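Local coordinates for NUDIX hydrolase (Nitrosomonas europaea, PDB 2B0V), which probably hydrolyses phosphate bonds of nucleoside di- and triphosphates and of thiamine diphosphate, with magnesium as cofactor, as a monomeric Nudix hydrolase, at residues K6-D18 and T82-V94. Residues are numbered along the deposited sequence; the frame is centred on the assembly and turned at random. Where two conformers were deposited one is given.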
loop_
_atom_site.group_PDB
_atom_site.type_symbol
_atom_site.label_atom_id
_atom_site.label_comp_id
_atom_site.label_asym_id
_atom_site.label_seq_id
_atom_site.Cartn_x
_atom_site.Cartn_y
_atom_site.Cartn_z
ATOM N N LYS A 6 12.991 15.724 2.828
ATOM C CA LYS A 6 12.552 16.246 1.491
ATOM C C LYS A 6 11.942 15.174 0.524
ATOM O O LYS A 6 11.059 15.510 -0.271
ATOM C CB LYS A 6 13.653 17.093 0.824
ATOM C CG LYS A 6 14.834 17.535 1.725
ATOM C CD LYS A 6 14.436 18.576 2.755
ATOM C CE LYS A 6 14.747 19.996 2.272
ATOM N NZ LYS A 6 13.944 21.009 3.026
ATOM N N PRO A 7 12.403 13.887 0.565
ATOM C CA PRO A 7 11.553 12.898 -0.103
ATOM C C PRO A 7 10.242 12.790 0.679
ATOM O O PRO A 7 10.244 13.042 1.879
ATOM C CB PRO A 7 12.344 11.590 0.057
ATOM C CG PRO A 7 13.227 11.828 1.264
ATOM C CD PRO A 7 13.630 13.266 1.103
ATOM N N ASN A 8 9.148 12.431 0.018
ATOM C CA ASN A 8 7.884 12.178 0.724
ATOM C C ASN A 8 7.820 10.743 1.210
ATOM O O ASN A 8 7.961 9.819 0.417
ATOM C CB ASN A 8 6.707 12.482 -0.162
ATOM C CG ASN A 8 6.621 13.956 -0.493
ATOM O OD1 ASN A 8 6.006 14.719 0.247
ATOM N ND2 ASN A 8 7.313 14.373 -1.543
ATOM N N VAL A 9 7.546 10.549 2.490
ATOM C CA VAL A 9 7.497 9.187 3.041
ATOM C C VAL A 9 6.088 8.645 2.903
ATOM O O VAL A 9 5.096 9.299 3.295
ATOM C CB VAL A 9 7.959 9.171 4.503
ATOM C CG1 VAL A 9 7.785 7.757 5.099
ATOM C CG2 VAL A 9 9.437 9.636 4.569
ATOM N N THR A 10 6.002 7.473 2.298
ATOM C CA THR A 10 4.697 6.874 2.034
ATOM C C THR A 10 4.757 5.446 2.568
ATOM O O THR A 10 5.843 4.887 2.846
ATOM C CB THR A 10 4.343 6.798 0.522
ATOM O OG1 THR A 10 5.357 6.043 -0.154
ATOM C CG2 THR A 10 4.279 8.231 -0.083
ATOM N N VAL A 11 3.588 4.829 2.623
ATOM C CA VAL A 11 3.484 3.433 3.077
ATOM C C VAL A 11 2.553 2.676 2.126
ATOM O O VAL A 11 1.705 3.286 1.467
ATOM C CB VAL A 11 2.912 3.342 4.500
ATOM C CG1 VAL A 11 3.879 3.960 5.490
ATOM C CG2 VAL A 11 1.511 4.019 4.552
ATOM N N ALA A 12 2.723 1.361 2.052
ATOM C CA ALA A 12 1.873 0.542 1.211
ATOM C C ALA A 12 1.804 -0.851 1.789
ATOM O O ALA A 12 2.737 -1.288 2.452
ATOM C CB ALA A 12 2.445 0.497 -0.201
ATOM N N ALA A 13 0.686 -1.545 1.569
ATOM C CA ALA A 13 0.466 -2.874 2.120
ATOM C C ALA A 13 0.274 -3.890 1.036
ATOM O O ALA A 13 -0.584 -3.693 0.148
ATOM C CB ALA A 13 -0.805 -2.856 3.026
ATOM N N VAL A 14 1.048 -4.981 1.127
ATOM C CA VAL A 14 0.866 -6.164 0.316
ATOM C C VAL A 14 0.058 -7.144 1.141
ATOM O O VAL A 14 0.546 -7.664 2.157
ATOM C CB VAL A 14 2.217 -6.786 -0.155
ATOM C CG1 VAL A 14 1.972 -8.099 -0.918
ATOM C CG2 VAL A 14 2.979 -5.789 -1.056
ATOM N N ILE A 15 -1.195 -7.349 0.728
ATOM C CA ILE A 15 -2.123 -8.214 1.472
ATOM C C ILE A 15 -2.526 -9.353 0.544
ATOM O O ILE A 15 -3.278 -9.140 -0.395
ATOM C CB ILE A 15 -3.378 -7.418 1.907
ATOM C CG1 ILE A 15 -2.977 -6.271 2.856
ATOM C CG2 ILE A 15 -4.379 -8.367 2.632
ATOM C CD1 ILE A 15 -3.976 -5.099 2.843
ATOM N N GLU A 16 -2.012 -10.551 0.816
ATOM C CA GLU A 16 -2.166 -11.744 -0.056
ATOM C C GLU A 16 -2.890 -12.809 0.730
ATOM O O GLU A 16 -2.505 -13.121 1.855
ATOM C CB GLU A 16 -0.782 -12.283 -0.467
ATOM C CG GLU A 16 -0.795 -13.461 -1.462
ATOM C CD GLU A 16 -0.496 -14.784 -0.772
ATOM O OE1 GLU A 16 0.499 -14.835 0.004
ATOM O OE2 GLU A 16 -1.274 -15.763 -0.987
ATOM N N GLN A 17 -3.940 -13.353 0.141
ATOM C CA GLN A 17 -4.731 -14.398 0.760
ATOM C C GLN A 17 -5.090 -15.345 -0.367
ATOM O O GLN A 17 -5.717 -14.938 -1.356
ATOM C CB GLN A 17 -5.968 -13.777 1.421
ATOM C CG GLN A 17 -6.777 -14.689 2.328
ATOM C CD GLN A 17 -7.914 -13.938 3.048
ATOM O OE1 GLN A 17 -7.776 -12.764 3.443
ATOM N NE2 GLN A 17 -9.030 -14.632 3.252
ATOM N N ASP A 18 -4.620 -16.592 -0.251
ATOM C CA ASP A 18 -4.835 -17.617 -1.277
ATOM C C ASP A 18 -4.490 -17.155 -2.719
ATOM O O ASP A 18 -5.286 -17.352 -3.655
ATOM C CB ASP A 18 -6.278 -18.168 -1.226
ATOM C CG ASP A 18 -6.710 -18.639 0.184
ATOM O OD1 ASP A 18 -5.884 -19.152 0.991
ATOM O OD2 ASP A 18 -7.920 -18.513 0.479
ATOM N N THR A 82 8.245 14.418 -8.083
ATOM C CA THR A 82 8.270 14.168 -6.647
ATOM C C THR A 82 9.004 12.870 -6.285
ATOM O O THR A 82 8.750 11.823 -6.891
ATOM C CB THR A 82 6.847 14.110 -6.070
ATOM O OG1 THR A 82 6.139 15.314 -6.411
ATOM C CG2 THR A 82 6.894 13.928 -4.544
ATOM N N THR A 83 9.907 12.968 -5.310
ATOM C CA THR A 83 10.651 11.798 -4.806
ATOM C C THR A 83 9.931 11.189 -3.614
ATOM O O THR A 83 9.465 11.883 -2.716
ATOM C CB THR A 83 12.122 12.141 -4.442
ATOM O OG1 THR A 83 12.759 12.664 -5.613
ATOM C CG2 THR A 83 12.901 10.898 -4.022
ATOM N N TYR A 84 9.861 9.869 -3.618
ATOM C CA TYR A 84 9.123 9.149 -2.607
ATOM C C TYR A 84 10.021 8.115 -1.958
ATOM O O TYR A 84 10.943 7.607 -2.601
ATOM C CB TYR A 84 7.953 8.387 -3.250
ATOM C CG TYR A 84 6.894 9.267 -3.836
ATOM C CD1 TYR A 84 5.862 9.778 -3.034
ATOM C CD2 TYR A 84 6.916 9.598 -5.191
ATOM C CE1 TYR A 84 4.864 10.611 -3.589
ATOM C CE2 TYR A 84 5.920 10.425 -5.753
ATOM C CZ TYR A 84 4.914 10.917 -4.948
ATOM O OH TYR A 84 3.956 11.732 -5.514
ATOM N N LEU A 85 9.733 7.849 -0.689
ATOM C CA LEU A 85 10.320 6.733 0.016
ATOM C C LEU A 85 9.150 5.885 0.542
ATOM O O LEU A 85 8.479 6.269 1.519
ATOM C CB LEU A 85 11.193 7.269 1.169
ATOM C CG LEU A 85 12.068 6.253 1.865
ATOM C CD1 LEU A 85 13.110 5.594 0.935
ATOM C CD2 LEU A 85 12.776 6.977 3.032
ATOM N N ARG A 86 8.913 4.741 -0.121
ATOM C CA ARG A 86 7.740 3.936 0.146
ATOM C C ARG A 86 8.114 2.748 0.993
ATOM O O ARG A 86 8.831 1.851 0.527
ATOM C CB ARG A 86 7.126 3.402 -1.157
ATOM C CG ARG A 86 5.968 2.392 -0.920
ATOM C CD ARG A 86 5.532 1.717 -2.274
ATOM N NE ARG A 86 4.251 2.267 -2.734
ATOM C CZ ARG A 86 3.273 1.599 -3.344
ATOM N NH1 ARG A 86 3.358 0.313 -3.615
ATOM N NH2 ARG A 86 2.155 2.248 -3.649
ATOM N N PHE A 87 7.640 2.735 2.243
ATOM C CA PHE A 87 7.841 1.555 3.119
ATOM C C PHE A 87 6.705 0.606 2.886
ATOM O O PHE A 87 5.571 0.990 3.122
ATOM C CB PHE A 87 7.775 1.986 4.571
ATOM C CG PHE A 87 8.995 2.772 5.020
ATOM C CD1 PHE A 87 9.980 2.158 5.819
ATOM C CD2 PHE A 87 9.149 4.124 4.633
ATOM C CE1 PHE A 87 11.129 2.889 6.226
ATOM C CE2 PHE A 87 10.297 4.873 5.032
ATOM C CZ PHE A 87 11.283 4.254 5.824
ATOM N N THR A 88 7.027 -0.636 2.484
ATOM C CA THR A 88 5.968 -1.588 2.079
ATOM C C THR A 88 5.984 -2.712 3.096
ATOM O O THR A 88 7.050 -3.233 3.439
ATOM C CB THR A 88 6.278 -2.137 0.688
ATOM O OG1 THR A 88 6.440 -1.031 -0.212
ATOM C CG2 THR A 88 5.137 -2.988 0.230
ATOM N N PHE A 89 4.791 -3.070 3.569
ATOM C CA PHE A 89 4.645 -4.132 4.574
ATOM C C PHE A 89 3.724 -5.208 4.065
ATOM O O PHE A 89 2.793 -4.910 3.292
ATOM C CB PHE A 89 4.028 -3.554 5.857
ATOM C CG PHE A 89 4.879 -2.495 6.462
ATOM C CD1 PHE A 89 5.826 -2.831 7.416
ATOM C CD2 PHE A 89 4.720 -1.151 6.073
ATOM C CE1 PHE A 89 6.634 -1.830 7.976
ATOM C CE2 PHE A 89 5.496 -0.167 6.619
ATOM C CZ PHE A 89 6.454 -0.499 7.567
ATOM N N SER A 90 3.904 -6.441 4.549
ATOM C CA SER A 90 2.904 -7.489 4.321
ATOM C C SER A 90 2.241 -7.829 5.659
ATOM O O SER A 90 2.858 -7.709 6.744
ATOM C CB SER A 90 3.572 -8.736 3.706
ATOM O OG SER A 90 2.633 -9.772 3.544
ATOM N N GLY A 91 0.986 -8.247 5.583
ATOM C CA GLY A 91 0.288 -8.668 6.778
ATOM C C GLY A 91 -1.068 -9.236 6.439
ATOM O O GLY A 91 -1.398 -9.448 5.256
ATOM N N GLN A 92 -1.836 -9.494 7.486
ATOM C CA GLN A 92 -3.190 -10.005 7.332
ATOM C C GLN A 92 -4.241 -8.932 7.462
ATOM O O GLN A 92 -4.052 -7.930 8.180
ATOM C CB GLN A 92 -3.477 -11.003 8.420
ATOM C CG GLN A 92 -2.561 -12.204 8.475
ATOM C CD GLN A 92 -2.940 -13.130 9.622
ATOM O OE1 GLN A 92 -4.095 -13.552 9.732
ATOM N NE2 GLN A 92 -1.974 -13.431 10.499
ATOM N N VAL A 93 -5.384 -9.184 6.841
ATOM C CA VAL A 93 -6.560 -8.434 7.177
ATOM C C VAL A 93 -7.343 -9.254 8.201
ATOM O O VAL A 93 -7.457 -10.467 8.054
ATOM C CB VAL A 93 -7.375 -7.987 5.930
ATOM C CG1 VAL A 93 -6.692 -6.746 5.294
ATOM C CG2 VAL A 93 -7.599 -9.127 4.952
ATOM N N VAL A 94 -7.838 -8.588 9.241
ATOM C CA VAL A 94 -8.435 -9.279 10.382
ATOM C C VAL A 94 -9.862 -8.830 10.703
ATOM O O VAL A 94 -10.463 -9.346 11.628
ATOM C CB VAL A 94 -7.578 -9.114 11.642
ATOM C CG1 VAL A 94 -6.197 -9.711 11.438
ATOM C CG2 VAL A 94 -7.484 -7.635 12.050
HETATM O O HOH W 1 3.655 5.182 -2.472
HETATM O O HOH W 2 0.008 -10.820 2.938
HETATM O O HOH W 3 -5.224 -11.873 5.305
#
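Residues 8-14 pair in parallel with residues 84-90, the strand axes 26° apart, through seven main-chain hydrogen bonds from Asn8 N to Thr83 O through Val14 N to Phe89 O. Past Val14 the direct pairing gives way to water. One water accepts from Glu16 N, donates to Gly91 O and bonds Ser90 OG. Another links Gln17 OE1 to Val93 N.

On the face carrying Asn8, Thr10 and Ala12, Arg86 reaches across to the neighbouring strand, over Ala12. Its CG lies anti to the backbone N (chi1 173°), and the bend at chi3 lays the guanidinium over Ala12. Ala12 CB sits over the centre of one face, 3.4 Å from Arg86 CZ. A water in the guanidinium plane accepts from Arg86 NE at 3.0 Å and also bonds Thr10 OG1. Arg86 NH1 hydrogen-bonds Gln37 OE1, and NH2 hydrogen-bonds Asn36 OD1. A leucine here would probably leave those two amides and the water without their donor. Beside it Thr10 CG2 meets Tyr84 CD1 at 3.7 Å. Further along the same face, Val14 CG2 meets Thr88 CG2 at 3.8 Å.

On the other face, Val9 CG1 packs obliquely on the Phe87 ring, 3.8 Å from CE2. The edge of that ring faces Thr10 O. Helix 48-60 packs on this side through Ile48, Cys52 and Val56; helix 128-137 packs on the Arg86 side. This strand pair therefore lies at the centre of the alpha-beta-alpha sandwich of the Nudix fold. Apolar contacts dominate toward helix 48-60, whereas the buried guanidinium on the opposite face is held by amides and water.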